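Local structure of aminotransferase (Psychrobacter arcticus 273-4, 3IF2) at residues I156-V161 with I243-Y248; P215-G220 with C414-I419. The protein binds pyridoxal 5'-phosphate and is probably an amino-acid aminotransferase, perhaps acting on valine and pyruvate. All blocks are in the same frame, centred on the assembly; numbering follows the deposited sequence.

Contact 1: I156-V161 with I243-Y248. With PLP (pyridoxal-5'-phosphate), chain C.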
ATOM      1  N   ILE A 156      12.589  14.343  -3.032  1.00 34.49           N
ATOM      2  CA  ILE A 156      12.944  13.960  -1.655  1.00 34.53           C
ATOM      3  C   ILE A 156      12.463  12.539  -1.284  1.00 34.57           C
ATOM      4  O   ILE A 156      13.153  11.823  -0.553  1.00 34.81           O
ATOM      5  CB  ILE A 156      12.435  15.041  -0.619  1.00 33.86           C
ATOM      6  CG1 ILE A 156      12.982  14.816   0.798  1.00 33.94           C
ATOM      7  CG2 ILE A 156      10.934  15.107  -0.596  1.00 33.07           C
ATOM      8  CD1 ILE A 156      12.665  15.961   1.767  1.00 33.41           C
ATOM      9  N   GLY A 157      11.300  12.150  -1.797  1.00 35.32           N
ATOM     10  CA  GLY A 157      10.691  10.829  -1.534  1.00 36.60           C
ATOM     11  C   GLY A 157      11.350   9.579  -2.105  1.00 36.35           C
ATOM     12  O   GLY A 157      10.987   8.461  -1.705  1.00 36.82           O
ATOM     13  N   TYR A 158      12.254   9.751  -3.065  1.00 35.67           N
ATOM     14  CA  TYR A 158      13.048   8.644  -3.571  1.00 36.51           C
ATOM     15  C   TYR A 158      14.071   8.170  -2.539  1.00 36.91           C
ATOM     16  O   TYR A 158      14.321   6.979  -2.462  1.00 38.19           O
ATOM     17  CB  TYR A 158      13.848   9.012  -4.838  1.00 36.20           C
ATOM     18  CG  TYR A 158      13.064   9.436  -6.069  1.00 35.48           C
ATOM     19  CD1 TYR A 158      11.786   8.926  -6.367  1.00 35.06           C
ATOM     20  CD2 TYR A 158      13.661  10.264  -7.011  1.00 35.42           C
ATOM     21  CE1 TYR A 158      11.093   9.328  -7.532  1.00 34.58           C
ATOM     22  CE2 TYR A 158      12.996  10.647  -8.172  1.00 34.80           C
ATOM     23  CZ  TYR A 158      11.716  10.200  -8.428  1.00 34.62           C
ATOM     24  OH  TYR A 158      11.101  10.623  -9.589  1.00 33.89           O
ATOM     25  N   SER A 159      14.637   9.108  -1.767  1.00 37.66           N
ATOM     26  CA  SER A 159      15.746   8.886  -0.797  1.00 37.90           C
ATOM     27  C   SER A 159      15.902   7.570  -0.053  1.00 37.91           C
ATOM     28  O   SER A 159      16.966   6.959  -0.092  1.00 37.95           O
ATOM     29  CB  SER A 159      15.724   9.960   0.303  1.00 37.97           C
ATOM     30  OG  SER A 159      15.943  11.237  -0.226  1.00 38.29           O
ATOM     31  N   ASP A 160      14.843   7.153   0.631  1.00 37.75           N
ATOM     32  CA  ASP A 160      14.937   6.046   1.599  1.00 37.00           C
ATOM     33  C   ASP A 160      14.170   4.765   1.285  1.00 36.05           C
ATOM     34  O   ASP A 160      14.009   3.931   2.178  1.00 34.99           O
ATOM     35  CB  ASP A 160      14.489   6.610   2.973  1.00 37.76           C
ATOM     36  CG  ASP A 160      15.355   7.806   3.468  1.00 38.40           C
ATOM     37  OD1 ASP A 160      16.539   7.967   3.078  1.00 38.72           O
ATOM     38  OD2 ASP A 160      14.838   8.579   4.303  1.00 40.20           O
ATOM     39  N   VAL A 161      13.738   4.572   0.034  1.00 35.98           N
ATOM     40  CA  VAL A 161      12.919   3.387  -0.304  1.00 35.57           C
ATOM     41  C   VAL A 161      13.690   2.059  -0.364  1.00 35.51           C
ATOM     42  O   VAL A 161      13.068   1.007  -0.308  1.00 34.94           O
ATOM     43  CB  VAL A 161      12.072   3.565  -1.595  1.00 35.99           C
ATOM     44  CG1 VAL A 161      11.186   4.820  -1.498  1.00 36.43           C
ATOM     45  CG2 VAL A 161      12.938   3.599  -2.845  1.00 35.69           C
ATOM     46  N   ILE A 243      13.199   4.843 -16.147  1.00 36.07           N
ATOM     47  CA  ILE A 243      12.003   5.030 -15.351  1.00 35.58           C
ATOM     48  C   ILE A 243      11.719   6.520 -15.412  1.00 36.88           C
ATOM     49  O   ILE A 243      12.632   7.311 -15.194  1.00 36.93           O
ATOM     50  CB  ILE A 243      12.209   4.599 -13.875  1.00 34.94           C
ATOM     51  CG1 ILE A 243      12.770   3.160 -13.783  1.00 34.18           C
ATOM     52  CG2 ILE A 243      10.899   4.694 -13.114  1.00 34.40           C
ATOM     53  CD1 ILE A 243      13.070   2.714 -12.399  1.00 33.48           C
ATOM     54  N   ILE A 244      10.471   6.905 -15.702  1.00 37.86           N
ATOM     55  CA  ILE A 244      10.072   8.333 -15.793  1.00 37.47           C
ATOM     56  C   ILE A 244       8.830   8.585 -14.929  1.00 37.05           C
ATOM     57  O   ILE A 244       7.769   8.014 -15.181  1.00 34.91           O
ATOM     58  CB  ILE A 244       9.764   8.779 -17.237  1.00 37.99           C
ATOM     59  CG1 ILE A 244      10.917   8.401 -18.177  1.00 37.72           C
ATOM     60  CG2 ILE A 244       9.441  10.311 -17.270  1.00 37.17           C
ATOM     61  CD1 ILE A 244      10.670   8.828 -19.604  1.00 38.00           C
ATOM     62  N   ASP A 245       8.983   9.473 -13.941  1.00 37.35           N
ATOM     63  CA  ASP A 245       7.937   9.840 -12.986  1.00 37.30           C
ATOM     64  C   ASP A 245       7.152  11.036 -13.529  1.00 38.38           C
ATOM     65  O   ASP A 245       7.682  12.155 -13.518  1.00 38.38           O
ATOM     66  CB  ASP A 245       8.637  10.139 -11.645  1.00 37.02           C
ATOM     67  CG  ASP A 245       7.714  10.628 -10.536  1.00 36.65           C
ATOM     68  OD1 ASP A 245       6.471  10.728 -10.683  1.00 36.64           O
ATOM     69  OD2 ASP A 245       8.283  10.859  -9.442  1.00 35.99           O
ATOM     70  N   ASN A 246       5.919  10.792 -14.027  1.00 39.26           N
ATOM     71  CA  ASN A 246       5.015  11.875 -14.504  1.00 39.86           C
ATOM     72  C   ASN A 246       3.976  12.286 -13.491  1.00 39.32           C
ATOM     73  O   ASN A 246       2.868  12.642 -13.866  1.00 40.03           O
ATOM     74  CB  ASN A 246       4.270  11.515 -15.782  1.00 41.26           C
ATOM     75  CG  ASN A 246       5.166  11.292 -16.897  1.00 43.09           C
ATOM     76  OD1 ASN A 246       5.945  10.340 -16.868  1.00 45.32           O
ATOM     77  ND2 ASN A 246       5.075  12.148 -17.931  1.00 43.65           N
ATOM     78  N   ALA A 247       4.314  12.311 -12.211  1.00 39.28           N
ATOM     79  CA  ALA A 247       3.334  12.734 -11.199  1.00 38.83           C
ATOM     80  C   ALA A 247       2.607  14.045 -11.596  1.00 38.75           C
ATOM     81  O   ALA A 247       1.388  14.117 -11.475  1.00 39.27           O
ATOM     82  CB  ALA A 247       3.993  12.866  -9.844  1.00 38.57           C
ATOM     83  N   TYR A 248       3.356  15.013 -12.145  1.00 38.30           N
ATOM     84  CA  TYR A 248       2.864  16.355 -12.551  1.00 37.24           C
ATOM     85  C   TYR A 248       2.799  16.583 -14.060  1.00 37.47           C
ATOM     86  O   TYR A 248       2.440  17.686 -14.491  1.00 37.44           O
ATOM     87  CB  TYR A 248       3.810  17.442 -11.971  1.00 36.50           C
ATOM     88  CG  TYR A 248       3.977  17.420 -10.469  1.00 35.43           C
ATOM     89  CD1 TYR A 248       3.020  17.975  -9.620  1.00 35.44           C
ATOM     90  CD2 TYR A 248       5.098  16.834  -9.891  1.00 35.41           C
ATOM     91  CE1 TYR A 248       3.182  17.931  -8.197  1.00 35.19           C
ATOM     92  CE2 TYR A 248       5.261  16.780  -8.502  1.00 35.15           C
ATOM     93  CZ  TYR A 248       4.308  17.328  -7.656  1.00 34.94           C
ATOM     94  OH  TYR A 248       4.501  17.277  -6.281  1.00 36.61           O
TER
HETATM   95  N1  PLP C 500       6.513  11.981  -7.913  1.00 49.48           N
HETATM   96  C2  PLP C 500       6.765  13.296  -7.584  1.00 50.57           C
HETATM   97  C2A PLP C 500       7.687  14.069  -8.472  1.00 50.11           C
HETATM   98  C3  PLP C 500       6.145  13.867  -6.450  1.00 51.41           C
HETATM   99  O3  PLP C 500       6.365  15.170  -6.088  1.00 50.06           O
HETATM  100  C4  PLP C 500       5.290  13.080  -5.642  1.00 52.20           C
HETATM  101  C4A PLP C 500       4.876  13.659  -4.294  1.00 53.42           C
HETATM  102  O4A PLP C 500       3.699  13.641  -3.914  1.00 54.71           O
HETATM  103  C5  PLP C 500       5.051  11.713  -6.007  1.00 50.64           C
HETATM  104  C6  PLP C 500       5.683  11.200  -7.156  1.00 49.70           C
HETATM  105  C5A PLP C 500       4.173  10.754  -5.179  1.00 48.52           C
HETATM  106  O4P PLP C 500       2.802  10.799  -5.516  1.00 45.22           O
HETATM  107  P   PLP C 500       1.790   9.667  -4.999  1.00 40.81           P
HETATM  108  O1P PLP C 500       2.301   8.516  -4.166  1.00 40.33           O
HETATM  109  O2P PLP C 500       1.268   9.134  -6.291  1.00 40.66           O
HETATM  110  O3P PLP C 500       0.772  10.395  -4.214  1.00 38.75           O

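Contact 2: P215-G220 with C414-I419. With PLP (pyridoxal-5'-phosphate), chain C.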
ATOM      1  N   PRO A 215       7.578  16.936 -15.014  1.00 39.09           N
ATOM      2  CA  PRO A 215       8.433  17.928 -14.331  1.00 38.17           C
ATOM      3  C   PRO A 215       8.931  17.445 -12.968  1.00 38.13           C
ATOM      4  O   PRO A 215       8.347  16.533 -12.363  1.00 38.24           O
ATOM      5  CB  PRO A 215       7.557  19.173 -14.195  1.00 38.49           C
ATOM      6  CG  PRO A 215       6.182  18.778 -14.587  1.00 39.15           C
ATOM      7  CD  PRO A 215       6.206  17.437 -15.237  1.00 38.96           C
ATOM      8  N   THR A 216       9.996  18.091 -12.494  1.00 37.14           N
ATOM      9  CA  THR A 216      10.677  17.702 -11.288  1.00 36.01           C
ATOM     10  C   THR A 216      10.202  18.418 -10.030  1.00 35.62           C
ATOM     11  O   THR A 216       9.920  19.617 -10.053  1.00 34.96           O
ATOM     12  CB  THR A 216      12.188  17.934 -11.447  1.00 36.61           C
ATOM     13  OG1 THR A 216      12.645  17.208 -12.591  1.00 37.22           O
ATOM     14  CG2 THR A 216      12.974  17.481 -10.211  1.00 36.26           C
ATOM     15  N   ASN A 217      10.068  17.624  -8.963  1.00 35.18           N
ATOM     16  CA  ASN A 217       9.863  18.075  -7.591  1.00 34.69           C
ATOM     17  C   ASN A 217      11.326  17.993  -7.145  1.00 34.66           C
ATOM     18  O   ASN A 217      11.916  16.914  -7.241  1.00 34.06           O
ATOM     19  CB  ASN A 217       8.956  17.088  -6.809  1.00 34.01           C
ATOM     20  CG  ASN A 217       8.768  17.456  -5.321  1.00 33.35           C
ATOM     21  OD1 ASN A 217       9.536  18.217  -4.770  1.00 34.49           O
ATOM     22  ND2 ASN A 217       7.749  16.886  -4.672  1.00 32.16           N
ATOM     23  N   PRO A 218      11.895  19.074  -6.582  1.00 34.74           N
ATOM     24  CA  PRO A 218      11.380  20.369  -6.155  1.00 34.41           C
ATOM     25  C   PRO A 218      11.604  21.568  -7.067  1.00 34.47           C
ATOM     26  O   PRO A 218      11.221  22.667  -6.686  1.00 34.54           O
ATOM     27  CB  PRO A 218      12.277  20.616  -4.949  1.00 34.12           C
ATOM     28  CG  PRO A 218      13.639  20.233  -5.485  1.00 34.43           C
ATOM     29  CD  PRO A 218      13.370  19.083  -6.461  1.00 34.52           C
ATOM     30  N   THR A 219      12.221  21.370  -8.225  1.00 34.82           N
ATOM     31  CA  THR A 219      12.719  22.474  -9.038  1.00 35.76           C
ATOM     32  C   THR A 219      11.747  23.137  -9.971  1.00 36.23           C
ATOM     33  O   THR A 219      11.875  24.328 -10.238  1.00 37.93           O
ATOM     34  CB  THR A 219      13.900  22.004  -9.898  1.00 35.91           C
ATOM     35  OG1 THR A 219      13.466  20.902 -10.703  1.00 36.35           O
ATOM     36  CG2 THR A 219      15.054  21.570  -9.018  1.00 35.75           C
ATOM     37  N   GLY A 220      10.791  22.366 -10.475  1.00 35.99           N
ATOM     38  CA  GLY A 220       9.902  22.815 -11.526  1.00 36.04           C
ATOM     39  C   GLY A 220      10.553  22.640 -12.907  1.00 36.49           C
ATOM     40  O   GLY A 220       9.967  23.067 -13.917  1.00 36.11           O
ATOM     41  N   CYS A 414      19.404  26.819  -1.395  1.00 33.51           N
ATOM     42  CA  CYS A 414      18.064  26.868  -1.971  1.00 33.58           C
ATOM     43  C   CYS A 414      16.937  26.449  -1.041  1.00 33.38           C
ATOM     44  O   CYS A 414      17.186  25.861   0.016  1.00 32.55           O
ATOM     45  CB  CYS A 414      18.023  26.062  -3.270  1.00 33.91           C
ATOM     46  SG  CYS A 414      19.270  26.595  -4.404  1.00 34.11           S
ATOM     47  N   ILE A 415      15.710  26.844  -1.409  1.00 33.47           N
ATOM     48  CA  ILE A 415      14.494  26.399  -0.714  1.00 34.00           C
ATOM     49  C   ILE A 415      13.402  26.013  -1.722  1.00 34.93           C
ATOM     50  O   ILE A 415      13.380  26.542  -2.836  1.00 36.03           O
ATOM     51  CB  ILE A 415      13.961  27.418   0.367  1.00 33.90           C
ATOM     52  CG1 ILE A 415      13.338  28.686  -0.247  1.00 33.97           C
ATOM     53  CG2 ILE A 415      15.076  27.770   1.402  1.00 31.98           C
ATOM     54  CD1 ILE A 415      12.873  29.709   0.815  1.00 33.80           C
ATOM     55  N   ARG A 416      12.553  25.051  -1.347  1.00 35.19           N
ATOM     56  CA  ARG A 416      11.354  24.696  -2.130  1.00 35.56           C
ATOM     57  C   ARG A 416      10.157  25.381  -1.439  1.00 35.79           C
ATOM     58  O   ARG A 416      10.032  25.330  -0.196  1.00 35.05           O
ATOM     59  CB  ARG A 416      11.118  23.188  -2.199  1.00 35.51           C
ATOM     60  CG  ARG A 416      10.092  22.787  -3.233  1.00 36.01           C
ATOM     61  CD  ARG A 416       9.652  21.346  -3.044  1.00 36.26           C
ATOM     62  NE  ARG A 416       8.845  21.148  -1.851  1.00 36.53           N
ATOM     63  CZ  ARG A 416       8.412  19.965  -1.408  1.00 36.30           C
ATOM     64  NH1 ARG A 416       8.679  18.828  -2.057  1.00 35.60           N
ATOM     65  NH2 ARG A 416       7.677  19.925  -0.305  1.00 36.88           N
HETATM   66  N   MSE A 417       9.307  26.015  -2.251  1.00 36.12           N
HETATM   67  CA  MSE A 417       8.113  26.745  -1.797  1.00 36.56           C
HETATM   68  C   MSE A 417       6.902  26.255  -2.575  1.00 36.66           C
HETATM   69  O   MSE A 417       6.952  26.214  -3.795  1.00 36.45           O
HETATM   70  CB  MSE A 417       8.307  28.231  -2.080  1.00 36.31           C
HETATM   71  CG  MSE A 417       7.203  29.120  -1.540  1.00 36.34           C
HETATM   72 SE   MSE A 417       7.506  30.972  -1.962  0.75 34.70          SE
HETATM   73  CE  MSE A 417       7.279  30.798  -3.857  1.00 34.53           C
ATOM     74  N   SER A 418       5.824  25.895  -1.888  1.00 37.75           N
ATOM     75  CA  SER A 418       4.617  25.425  -2.577  1.00 38.55           C
ATOM     76  C   SER A 418       3.766  26.597  -3.094  1.00 37.36           C
ATOM     77  O   SER A 418       3.392  27.481  -2.321  1.00 36.99           O
ATOM     78  CB  SER A 418       3.750  24.536  -1.684  1.00 39.81           C
ATOM     79  OG  SER A 418       2.579  24.116  -2.422  1.00 42.24           O
ATOM     80  N   ILE A 419       3.493  26.606  -4.399  1.00 36.67           N
ATOM     81  CA  ILE A 419       2.566  27.588  -4.992  1.00 36.85           C
ATOM     82  C   ILE A 419       1.120  27.037  -5.091  1.00 37.17           C
ATOM     83  O   ILE A 419       0.291  27.679  -5.703  1.00 37.73           O
ATOM     84  CB  ILE A 419       3.114  28.285  -6.297  1.00 36.56           C
ATOM     85  CG1 ILE A 419       3.464  27.304  -7.438  1.00 36.06           C
ATOM     86  CG2 ILE A 419       4.324  29.170  -5.916  1.00 36.66           C
ATOM     87  CD1 ILE A 419       2.283  26.549  -8.015  1.00 35.65           C
TER
HETATM   88  N1  PLP C 500       6.513  11.981  -7.913  1.00 49.48           N
HETATM   89  C2  PLP C 500       6.765  13.296  -7.584  1.00 50.57           C
HETATM   90  C2A PLP C 500       7.687  14.069  -8.472  1.00 50.11           C
HETATM   91  C3  PLP C 500       6.145  13.867  -6.450  1.00 51.41           C
HETATM   92  O3  PLP C 500       6.365  15.170  -6.088  1.00 50.06           O
HETATM   93  C4  PLP C 500       5.290  13.080  -5.642  1.00 52.20           C
HETATM   94  C4A PLP C 500       4.876  13.659  -4.294  1.00 53.42           C
HETATM   95  O4A PLP C 500       3.699  13.641  -3.914  1.00 54.71           O
HETATM   96  C5  PLP C 500       5.051  11.713  -6.007  1.00 50.64           C
HETATM   97  C6  PLP C 500       5.683  11.200  -7.156  1.00 49.70           C
HETATM   98  C5A PLP C 500       4.173  10.754  -5.179  1.00 48.52           C
HETATM   99  O4P PLP C 500       2.802  10.799  -5.516  1.00 45.22           O
HETATM  100  P   PLP C 500       1.790   9.667  -4.999  1.00 40.81           P
HETATM  101  O1P PLP C 500       2.301   8.516  -4.166  1.00 40.33           O
HETATM  102  O2P PLP C 500       1.268   9.134  -6.291  1.00 40.66           O
HETATM  103  O3P PLP C 500       0.772  10.395  -4.214  1.00 38.75           O

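Contact 1: I156-V161 with I243-Y248
A single hydrogen bond joins Y158 and D245, and it lands on the same carboxylate that holds the cofactor nitrogen. Y158 OH donates to D245 OD2 over 2.8 Å. It uses the anti lone pair of OD2, the one turned away from OD1. OD2 lies at the edge of the Y158 ring, near its plane, while the carboxylate plane is turned 56° from the ring.

D245 lies on strand 242-245. Its CG is anti to the backbone N (chi1 176°), which places the carboxylate within reach of both the phenol and the pyridine nitrogen. PLP N1 donates to D245 OD2 at 2.6 Å, with a weak second bond to OD1. OD1 also accepts from A247 N at 3.1 Å, closing an Asx turn. This probably helps to hold the carboxylate's rotation, although A247 N lies 33° out of its plane. A247 CB sits 3.3 Å from PLP N1. Further on, Y248 OH and PLP O3 form a hydrogen bond of 2.8 Å, and O3 lies at the edge of the Y248 ring.

The Y158 ring is packed edge-to-face with F119, F123 and Y155. These rings probably hold the phenol in place, which makes Y158 a second-shell residue to the cofactor.

An aspartate paired with the pyridine nitrogen is characteristic of fold-type I PLP enzymes. Here OD2 is gripped by the phenol and by N1. A carboxylate at N1 would be expected to favour the protonated pyridine, and so help the cofactor act as an electron sink.

Contact 2: P215-G220 with C414-I419
R416 reaches from strand 414-418 to the 215-220 loop, where it meets N217 and P218. Along the strand, C414 is backbone-bonded to S396 and I415 to L370. R416 comes next. Its CG is anti to the backbone N (chi1 -167°), and this extended start lays CG and CD along the proline, with R416 CD 3.3 Å from P218 CB. A cis peptide bond precedes P218. The bend at chi3 (70°) then turns the guanidinium to the N217 amide.

R416 NH1 donates to N217 OD1 at 2.9 Å, in the carbonyl plane and on a lone pair. The other end of the amide, N217 ND2, gives a nearly straight bond of 2.6 Å to PLP O3. This pairing is consistent with one orientation of the amide, and R416 probably helps to position a cofactor ligand from the second shell.

M417 follows, a selenomethionine packed on helices 324-351 and 423-441. I419 touches the same two helices. The strand itself lies between 367-372 and 394-395, antiparallel to both, and F367 of the first touches both N217 and R416.

The two contacts lie about 13 Å apart, centre to centre, and share one PLP. Their segments alternate along the chain: 156-161, 215-220, 243-248, then 414-419. Strands 207-213 and 242-245 are parallel neighbours in the large mixed sheet, and the loops after them bring N217 and Y248 side by side, with Y248 OH 3.6 Å from N217 ND2. Contact 1 reaches N1 through D245 and O3 through Y248. Contact 2 reaches O3 through N217, and it links the loop after strand 207-213 to strand 414-418 of a second, smaller mixed sheet. Y79 of the second subunit also bonds to PLP, so the dimer completes the site.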